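Local coordinates for adhesion G-protein coupled receptor G6 (PDB 6V55) that probably serves as a calcium-binding cell-adhesion receptor in myelination, presenting a large multidomain extracellular region and signalling through G proteins, at residues Gly57-Arg62 with Tyr470-Pro475; Asn96-Val101 with Pro475-Asn480; Lys129-Val134 with Gly246-Ile251. All coordinates share one frame; numbering follows the deposited sequence.

Contact 1: Gly57-Arg62 with Tyr470-Pro475. With CA (calcium ion), chain C.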
# COMPACT_ATOMS: atom_id res chain seq x y z
N GLY A 57 7.98 -8.37 10.97
CA GLY A 57 7.61 -8.86 9.66
C GLY A 57 6.44 -8.16 9.02
O GLY A 57 5.90 -8.67 8.03
N CYS A 58 6.04 -7.00 9.58
CA CYS A 58 4.96 -6.13 9.09
C CYS A 58 3.62 -6.89 8.93
O CYS A 58 2.84 -6.62 8.01
CB CYS A 58 5.41 -5.42 7.80
SG CYS A 58 6.54 -3.94 8.11
N ILE A 59 3.36 -7.84 9.84
CA ILE A 59 2.26 -8.78 9.66
C ILE A 59 0.92 -8.25 10.12
O ILE A 59 -0.09 -8.97 10.03
CB ILE A 59 2.52 -10.13 10.37
CG1 ILE A 59 2.49 -9.96 11.89
CG2 ILE A 59 3.85 -10.74 9.96
CD1 ILE A 59 2.12 -11.25 12.61
N TYR A 60 0.86 -7.00 10.60
CA TYR A 60 -0.42 -6.40 11.00
C TYR A 60 -0.92 -5.47 9.90
O TYR A 60 -1.81 -5.87 9.14
CB TYR A 60 -0.28 -5.65 12.33
CG TYR A 60 -0.07 -6.53 13.56
CD1 TYR A 60 -0.30 -7.90 13.51
CD2 TYR A 60 0.35 -5.99 14.77
CE1 TYR A 60 -0.11 -8.70 14.62
CE2 TYR A 60 0.55 -6.78 15.89
CZ TYR A 60 0.31 -8.13 15.80
OH TYR A 60 0.49 -8.93 16.91
N ASP A 61 -0.38 -4.26 9.78
CA ASP A 61 -0.64 -3.41 8.63
C ASP A 61 0.64 -3.28 7.84
O ASP A 61 1.70 -3.05 8.42
CB ASP A 61 -1.11 -2.01 9.02
CG ASP A 61 -2.26 -2.01 10.00
OD1 ASP A 61 -2.91 -3.06 10.13
OD2 ASP A 61 -2.52 -0.95 10.64
N ARG A 62 0.56 -3.38 6.51
CA ARG A 62 1.77 -3.24 5.70
C ARG A 62 1.45 -2.47 4.42
O ARG A 62 0.32 -2.48 3.93
CB ARG A 62 2.39 -4.60 5.35
CG ARG A 62 1.53 -5.50 4.50
CD ARG A 62 2.31 -6.71 3.97
NE ARG A 62 2.84 -7.56 5.03
CZ ARG A 62 3.20 -8.84 4.89
NH1 ARG A 62 3.10 -9.47 3.71
NH2 ARG A 62 3.65 -9.50 5.96
N TYR A 470 2.11 -15.42 8.51
CA TYR A 470 1.57 -15.28 9.86
C TYR A 470 0.65 -14.08 9.89
O TYR A 470 1.00 -13.02 9.34
CB TYR A 470 2.68 -15.13 10.89
CG TYR A 470 3.57 -16.34 10.96
CD1 TYR A 470 4.70 -16.44 10.15
CD2 TYR A 470 3.29 -17.39 11.83
CE1 TYR A 470 5.50 -17.55 10.18
CE2 TYR A 470 4.10 -18.50 11.89
CZ TYR A 470 5.21 -18.57 11.06
OH TYR A 470 6.04 -19.67 11.08
N VAL A 471 -0.53 -14.24 10.48
CA VAL A 471 -1.49 -13.15 10.67
C VAL A 471 -1.85 -13.12 12.16
O VAL A 471 -1.60 -14.09 12.89
CB VAL A 471 -2.74 -13.32 9.78
CG1 VAL A 471 -2.38 -13.32 8.29
CG2 VAL A 471 -3.48 -14.54 10.18
N PRO A 472 -2.41 -12.00 12.65
CA PRO A 472 -2.86 -11.97 14.05
C PRO A 472 -4.08 -12.81 14.33
O PRO A 472 -4.98 -12.95 13.49
CB PRO A 472 -3.18 -10.49 14.27
CG PRO A 472 -3.29 -9.90 12.92
CD PRO A 472 -2.25 -10.62 12.16
N CYS A 473 -4.11 -13.36 15.54
CA CYS A 473 -5.28 -14.07 16.02
C CYS A 473 -6.41 -13.06 16.24
O CYS A 473 -6.21 -12.04 16.91
CB CYS A 473 -4.97 -14.82 17.32
SG CYS A 473 -3.95 -16.30 17.16
N PHE A 474 -7.57 -13.33 15.65
CA PHE A 474 -8.72 -12.47 15.85
C PHE A 474 -9.39 -12.82 17.17
O PHE A 474 -9.69 -13.98 17.40
CB PHE A 474 -9.72 -12.63 14.70
CG PHE A 474 -10.91 -11.73 14.81
CD1 PHE A 474 -10.79 -10.38 14.51
CD2 PHE A 474 -12.14 -12.22 15.26
CE1 PHE A 474 -11.88 -9.54 14.60
CE2 PHE A 474 -13.24 -11.37 15.38
CZ PHE A 474 -13.10 -10.02 15.04
N PRO A 475 -9.68 -11.84 18.04
CA PRO A 475 -9.39 -10.40 17.96
C PRO A 475 -8.35 -9.86 18.95
O PRO A 475 -8.20 -8.64 19.03
CB PRO A 475 -10.73 -9.78 18.29
CG PRO A 475 -11.24 -10.70 19.36
CD PRO A 475 -10.72 -12.10 19.04
CA CA C . -4.36 -2.40 12.07
O HOH W 1 -6.53 -1.79 10.87
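Ile59 and Tyr60, in a loop of the CUB domain, lie against Tyr470 and Pro472 on the edge strand 468-472, which ends at Pro472, in what is probably the hormone-receptor-like domain. The two segments share no hydrogen bond, and the contact rests on van der Waals packing of carbon against carbon and against carbonyl oxygens. Ile59 points at the strand, its CB lying 3.4 Å from Tyr470 O. With chi1 at 69°, CG1 is held between its own backbone N and carbonyl carbon, and from there CD1 reaches both the CB of Tyr470 and, at 4.4 Å, the CD of Pro472. Two residues on from Tyr470, Pro472 sets its ring against the phenol of Tyr60; the two slide past each other in opposite directions, the CD1-CE1 side of the aromatic ring running obliquely along the proline CB, CG and CD, and Tyr60 CE1 and Pro472 CB are 3.6 Å apart. The loop is braced from within by Arg62, whose NE donates a nearly straight hydrogen bond (167°) to Cys58 O, and tied beyond itself by the Cys58-Cys75 disulfide. Just beyond Tyr60, Asp61 grips the calcium ion with both carboxylate oxygens, OD1 at 2.5 Å and OD2 at 2.7 Å.

Contact 2: Asn96-Val101 with Pro475-Asn480. With CA (calcium ion), chain C; NAG (2-acetamido-2-deoxy-beta-D-glucopyranose), chain N; NAG (2-acetamido-2-deoxy-beta-D-glucopyranose), chain K.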
# COMPACT_ATOMS: atom_id res chain seq x y z
N ASN A 96 -2.61 -2.76 3.07
CA ASN A 96 -3.55 -3.65 3.76
C ASN A 96 -3.49 -3.38 5.26
O ASN A 96 -2.40 -3.31 5.84
CB ASN A 96 -3.22 -5.11 3.47
CG ASN A 96 -3.41 -5.45 2.03
OD1 ASN A 96 -4.54 -5.51 1.53
ND2 ASN A 96 -2.31 -5.67 1.32
N SER A 97 -4.65 -3.20 5.88
CA SER A 97 -4.73 -3.03 7.32
C SER A 97 -5.52 -4.21 7.86
O SER A 97 -6.32 -4.80 7.14
CB SER A 97 -5.42 -1.73 7.73
OG SER A 97 -6.67 -1.63 7.04
N ASP A 98 -5.31 -4.55 9.13
CA ASP A 98 -6.08 -5.67 9.64
C ASP A 98 -7.28 -5.10 10.39
O ASP A 98 -7.70 -3.98 10.12
CB ASP A 98 -5.21 -6.63 10.47
CG ASP A 98 -4.47 -5.98 11.65
OD1 ASP A 98 -3.58 -6.66 12.21
OD2 ASP A 98 -4.76 -4.86 12.09
N PHE A 99 -7.83 -5.85 11.36
CA PHE A 99 -9.10 -5.56 12.03
C PHE A 99 -8.99 -4.57 13.19
O PHE A 99 -10.03 -4.12 13.67
CB PHE A 99 -9.75 -6.85 12.56
CG PHE A 99 -8.80 -7.76 13.32
CD1 PHE A 99 -8.61 -7.60 14.69
CD2 PHE A 99 -8.12 -8.78 12.66
CE1 PHE A 99 -7.73 -8.43 15.39
CE2 PHE A 99 -7.24 -9.60 13.36
CZ PHE A 99 -7.05 -9.42 14.73
N SER A 100 -7.79 -4.24 13.67
CA SER A 100 -7.70 -3.41 14.87
C SER A 100 -6.38 -2.65 14.87
O SER A 100 -5.44 -3.05 14.18
CB SER A 100 -7.79 -4.25 16.14
OG SER A 100 -6.55 -4.89 16.33
N VAL A 101 -6.31 -1.58 15.68
CA VAL A 101 -5.19 -0.64 15.85
C VAL A 101 -4.85 0.07 14.54
O VAL A 101 -4.17 -0.48 13.67
CB VAL A 101 -3.91 -1.31 16.42
CG1 VAL A 101 -2.85 -0.29 16.73
CG2 VAL A 101 -4.24 -2.15 17.65
N PRO A 475 -9.68 -11.84 18.04
CA PRO A 475 -9.39 -10.40 17.96
C PRO A 475 -8.35 -9.86 18.95
O PRO A 475 -8.20 -8.64 19.03
CB PRO A 475 -10.73 -9.78 18.29
CG PRO A 475 -11.24 -10.70 19.36
CD PRO A 475 -10.72 -12.10 19.04
N TYR A 476 -7.65 -10.71 19.70
CA TYR A 476 -6.81 -10.18 20.76
C TYR A 476 -5.37 -9.95 20.32
O TYR A 476 -4.67 -9.16 20.98
CB TYR A 476 -6.89 -11.10 21.97
CG TYR A 476 -8.31 -11.15 22.49
CD1 TYR A 476 -8.99 -9.96 22.81
CD2 TYR A 476 -8.99 -12.35 22.63
CE1 TYR A 476 -10.31 -9.97 23.28
CE2 TYR A 476 -10.31 -12.37 23.09
CZ TYR A 476 -10.96 -11.18 23.41
OH TYR A 476 -12.25 -11.22 23.88
N LYS A 477 -4.94 -10.61 19.24
CA LYS A 477 -3.62 -10.47 18.59
C LYS A 477 -2.44 -10.80 19.51
O LYS A 477 -1.31 -10.37 19.24
CB LYS A 477 -3.38 -9.08 17.99
CG LYS A 477 -4.46 -8.51 17.12
CD LYS A 477 -4.13 -7.03 16.85
CE LYS A 477 -3.29 -6.81 15.61
NZ LYS A 477 -3.69 -5.57 14.89
N ASP A 478 -2.67 -11.58 20.58
CA ASP A 478 -1.58 -11.93 21.49
C ASP A 478 -0.62 -12.91 20.84
O ASP A 478 0.59 -12.81 21.03
CB ASP A 478 -2.10 -12.53 22.80
CG ASP A 478 -3.34 -11.82 23.35
OD1 ASP A 478 -4.34 -12.53 23.61
OD2 ASP A 478 -3.32 -10.58 23.55
N ARG A 479 -1.16 -13.86 20.07
CA ARG A 479 -0.39 -14.86 19.33
C ARG A 479 -0.82 -14.83 17.86
O ARG A 479 -1.69 -14.06 17.45
CB ARG A 479 -0.53 -16.26 19.94
CG ARG A 479 -0.50 -16.32 21.48
CD ARG A 479 -0.39 -17.74 22.02
NE ARG A 479 0.99 -18.22 22.09
CZ ARG A 479 1.35 -19.38 22.66
NH1 ARG A 479 0.43 -20.17 23.20
NH2 ARG A 479 2.63 -19.74 22.68
N ASN A 480 -0.17 -15.68 17.05
CA ASN A 480 -0.36 -15.74 15.60
C ASN A 480 -1.09 -17.00 15.16
O ASN A 480 -1.10 -18.03 15.85
CB ASN A 480 0.97 -15.76 14.85
CG ASN A 480 1.89 -14.64 15.21
OD1 ASN A 480 1.46 -13.52 15.50
ND2 ASN A 480 3.20 -14.94 15.19
CA CA C . -4.36 -2.40 12.07
C1 NAG N . 4.36 -14.11 15.46
C2 NAG N . 5.27 -14.73 16.54
C3 NAG N . 6.56 -13.90 16.70
C4 NAG N . 7.26 -13.65 15.36
C5 NAG N . 6.30 -13.10 14.31
C6 NAG N . 6.92 -13.06 12.93
C7 NAG N . 3.86 -15.91 18.18
C8 NAG N . 3.22 -15.85 19.53
N2 NAG N . 4.57 -14.84 17.81
O3 NAG N . 7.45 -14.61 17.56
O4 NAG N . 8.34 -12.73 15.54
O5 NAG N . 5.12 -13.93 14.21
O6 NAG N . 5.99 -12.76 11.90
O7 NAG N . 3.74 -16.90 17.44
C1 NAG K . 2.12 -21.77 18.87
C2 NAG K . 2.96 -21.50 17.61
C3 NAG K . 4.22 -22.39 17.57
C4 NAG K . 5.02 -22.26 18.87
C5 NAG K . 4.12 -22.56 20.08
C6 NAG K . 4.82 -22.39 21.42
C7 NAG K . 1.94 -20.66 15.54
C8 NAG K . 1.07 -20.98 14.37
N2 NAG K . 2.16 -21.66 16.41
O3 NAG K . 5.05 -22.03 16.47
O4 NAG K . 6.16 -23.12 18.85
O5 NAG K . 2.98 -21.67 20.07
O6 NAG K . 4.78 -21.05 21.90
O7 NAG K . 2.45 -19.55 15.70
O HOH W 1 -6.53 -1.79 10.87
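Phe99 and Pro475 are the nearest pair of CA atoms across two irregular loops, 7.7 Å apart; a cis peptide precedes Pro475, and Lys477 turns with positive phi. The contact centres on Lys477, which comes in opposite to Asp98 and puts its ammonium beside the calcium-binding loop of the CUB domain. NZ forms a salt bridge to Asp98 OD1 at 2.9 Å, arriving on the syn side and 25° out of the carboxylate plane. NZ also bonds weakly to Asp98 OD2, and Lys477 NZ to Ser100 OG is a further hydrogen bond of 3.3 Å. OD2 also binds calcium, so Asp98 is shared between metal and lysine, and the ammonium probably offsets some of the negative charge there. With chi1 at -49°, Lys477 CG lies beside the backbone N and 3.6 Å from Phe99 CZ; bends at chi3 and chi4 then turn CE and NZ toward Asp98 and Ser100. Phe99 CE1 rests on Pro475 CA. Ser100 O and Val101 O also hold the ion, and Glu53 both binds calcium and salt-bridges Lys477. The loop connects strands 90-96 and 105-114, its partner strands 468-472 and 480-488, and helix 517-527 borders both, through Asp526 at Val101 N and Ile527 against Pro475.

Contact 3: Lys129-Val134 with Gly246-Ile251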
# COMPACT_ATOMS: atom_id res chain seq x y z
N LYS A 129 15.56 15.12 -43.49
CA LYS A 129 14.43 15.59 -42.66
C LYS A 129 14.17 14.66 -41.47
O LYS A 129 13.02 14.43 -41.08
CB LYS A 129 13.13 15.82 -43.46
N THR A 130 15.26 14.11 -40.88
CA THR A 130 15.27 13.35 -39.63
C THR A 130 16.52 13.81 -38.88
O THR A 130 17.54 13.12 -38.80
CB THR A 130 15.26 11.83 -39.85
OG1 THR A 130 15.61 11.16 -38.63
CG2 THR A 130 16.19 11.43 -40.97
N ILE A 131 16.42 15.02 -38.34
CA ILE A 131 17.55 15.73 -37.76
C ILE A 131 17.61 15.40 -36.27
O ILE A 131 16.63 15.61 -35.54
CB ILE A 131 17.43 17.24 -38.00
CG1 ILE A 131 17.50 17.55 -39.50
CG2 ILE A 131 18.52 18.02 -37.27
CD1 ILE A 131 16.20 18.02 -40.10
N LEU A 132 18.75 14.90 -35.83
CA LEU A 132 18.96 14.51 -34.43
C LEU A 132 19.99 15.49 -33.86
O LEU A 132 21.20 15.23 -33.84
CB LEU A 132 19.42 13.06 -34.33
CG LEU A 132 18.33 12.00 -34.44
CD1 LEU A 132 18.03 11.60 -35.88
CD2 LEU A 132 18.73 10.79 -33.65
N ARG A 133 19.49 16.64 -33.42
CA ARG A 133 20.31 17.81 -33.16
C ARG A 133 20.37 18.16 -31.68
O ARG A 133 19.53 17.73 -30.88
CB ARG A 133 19.78 19.03 -33.92
CG ARG A 133 18.32 19.32 -33.66
CD ARG A 133 17.93 20.75 -34.03
NE ARG A 133 18.55 21.79 -33.20
CZ ARG A 133 18.61 23.08 -33.56
NH1 ARG A 133 18.10 23.46 -34.72
NH2 ARG A 133 19.19 23.99 -32.77
N VAL A 134 21.40 18.94 -31.35
CA VAL A 134 21.39 19.72 -30.12
C VAL A 134 20.21 20.68 -30.16
O VAL A 134 19.89 21.25 -31.22
CB VAL A 134 22.75 20.43 -29.96
CG1 VAL A 134 22.82 21.29 -28.71
CG2 VAL A 134 23.85 19.38 -29.91
N GLY A 246 26.12 30.10 -32.67
CA GLY A 246 24.73 29.92 -33.06
C GLY A 246 24.47 28.87 -34.13
O GLY A 246 23.59 29.06 -34.97
N GLY A 247 25.24 27.79 -34.13
CA GLY A 247 25.13 26.79 -35.16
C GLY A 247 24.26 25.60 -34.76
O GLY A 247 23.71 25.53 -33.66
N LEU A 248 24.16 24.65 -35.69
CA LEU A 248 23.36 23.44 -35.54
C LEU A 248 24.31 22.25 -35.45
O LEU A 248 24.88 21.83 -36.47
CB LEU A 248 22.40 23.29 -36.71
CG LEU A 248 21.10 22.51 -36.49
CD1 LEU A 248 20.04 23.03 -37.45
CD2 LEU A 248 21.28 21.01 -36.70
N LEU A 249 24.46 21.69 -34.26
CA LEU A 249 25.24 20.48 -34.08
C LEU A 249 24.29 19.30 -34.09
O LEU A 249 23.26 19.33 -33.40
CB LEU A 249 26.04 20.51 -32.77
CG LEU A 249 26.76 19.22 -32.39
CD1 LEU A 249 27.75 18.84 -33.47
CD2 LEU A 249 27.47 19.38 -31.07
N GLN A 250 24.62 18.26 -34.88
CA GLN A 250 23.75 17.10 -35.01
C GLN A 250 24.55 15.81 -35.09
O GLN A 250 25.71 15.80 -35.50
CB GLN A 250 22.85 17.20 -36.24
CG GLN A 250 23.59 17.32 -37.53
CD GLN A 250 22.65 17.48 -38.68
OE1 GLN A 250 21.82 16.61 -38.95
NE2 GLN A 250 22.76 18.62 -39.37
N ILE A 251 23.87 14.72 -34.70
CA ILE A 251 24.39 13.37 -34.85
C ILE A 251 24.40 13.03 -36.33
O ILE A 251 23.45 13.38 -37.06
CB ILE A 251 23.52 12.40 -34.03
CG1 ILE A 251 23.42 12.88 -32.58
CG2 ILE A 251 24.00 10.94 -34.13
CD1 ILE A 251 24.55 12.48 -31.69
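Arg133 and Gln250 meet in a single antiparallel beta bridge, a non-hydrogen-bonded pair with CA atoms 4.0 Å apart, framed by two backbone hydrogen bonds. Ile251 N donates to Leu132 O at 2.9 Å, and Val134 N to Leu249 O at 2.8 Å; both are nearly straight, the first at 169°. Each acceptor also takes a CA-H...O contact, Gln250 CA to Leu132 O and Arg133 CA to Leu249 O. The end-to-end directions of 131-134 and 248-251 are 109° apart, which is consistent with the pairing going no further.

On one side Leu248 crosses Arg133 at about a right angle and lays its CG over one face of the guanidinium, 3.6 Å above the plane and offset toward the rim. CD2 of Leu248 lies 3.7 Å from Arg133 CB and also reaches Ile131 CG2. Arg133 CG sits between its backbone N and carbonyl carbon (chi1 54°), and a bend at chi3 brings the guanidinium back beside Leu248, where NE bonds to Val134 O. With an alanine in place of Leu248, the guanidinium face and the Ile131 methyl would probably be left without their apolar partner. On the buried side Val134 CG2 packs on Leu249 CB at 3.8 Å, and Leu132 CB meets Ile251 CB.

What positions these residues is the beta sandwich of the pentraxin-like domain. Strand 248-251 is an outermost strand of a five-stranded sheet, bonded to strand 161-167 through Leu248 and Gln250. Leu249 and Ile251 reach strand 268-276 of the six-stranded sheet, while strand 133-134 pairs antiparallel with 304-305, whose Trp304 touches both Val134 and Ile251.

Contacts 1 and 2 form one continuous interface, their centres 5 Å apart, sharing Pro475 and the same calcium ion. Residues 57-62 and 96-101 of the CUB domain supply most of the ion's ligands, with Glu53 and a water completing them, and are tied to each other: Asp61 OD1 lies 3.0 Å from Asp98 N, and Arg62 N 3.0 Å from Asn96 O, both probable hydrogen bonds. Pro472 of contact 1 also packs its CG against Asp98 OD1, one of the oxygens that hold the lysine of contact 2. The calcium site thus probably lies beside the junction of the CUB domain and the unit holding 470-480. Contact 3 is separate, with nearest atoms about 44 Å from either of the others; it belongs within the pentraxin-like domain, nested in the loop they close.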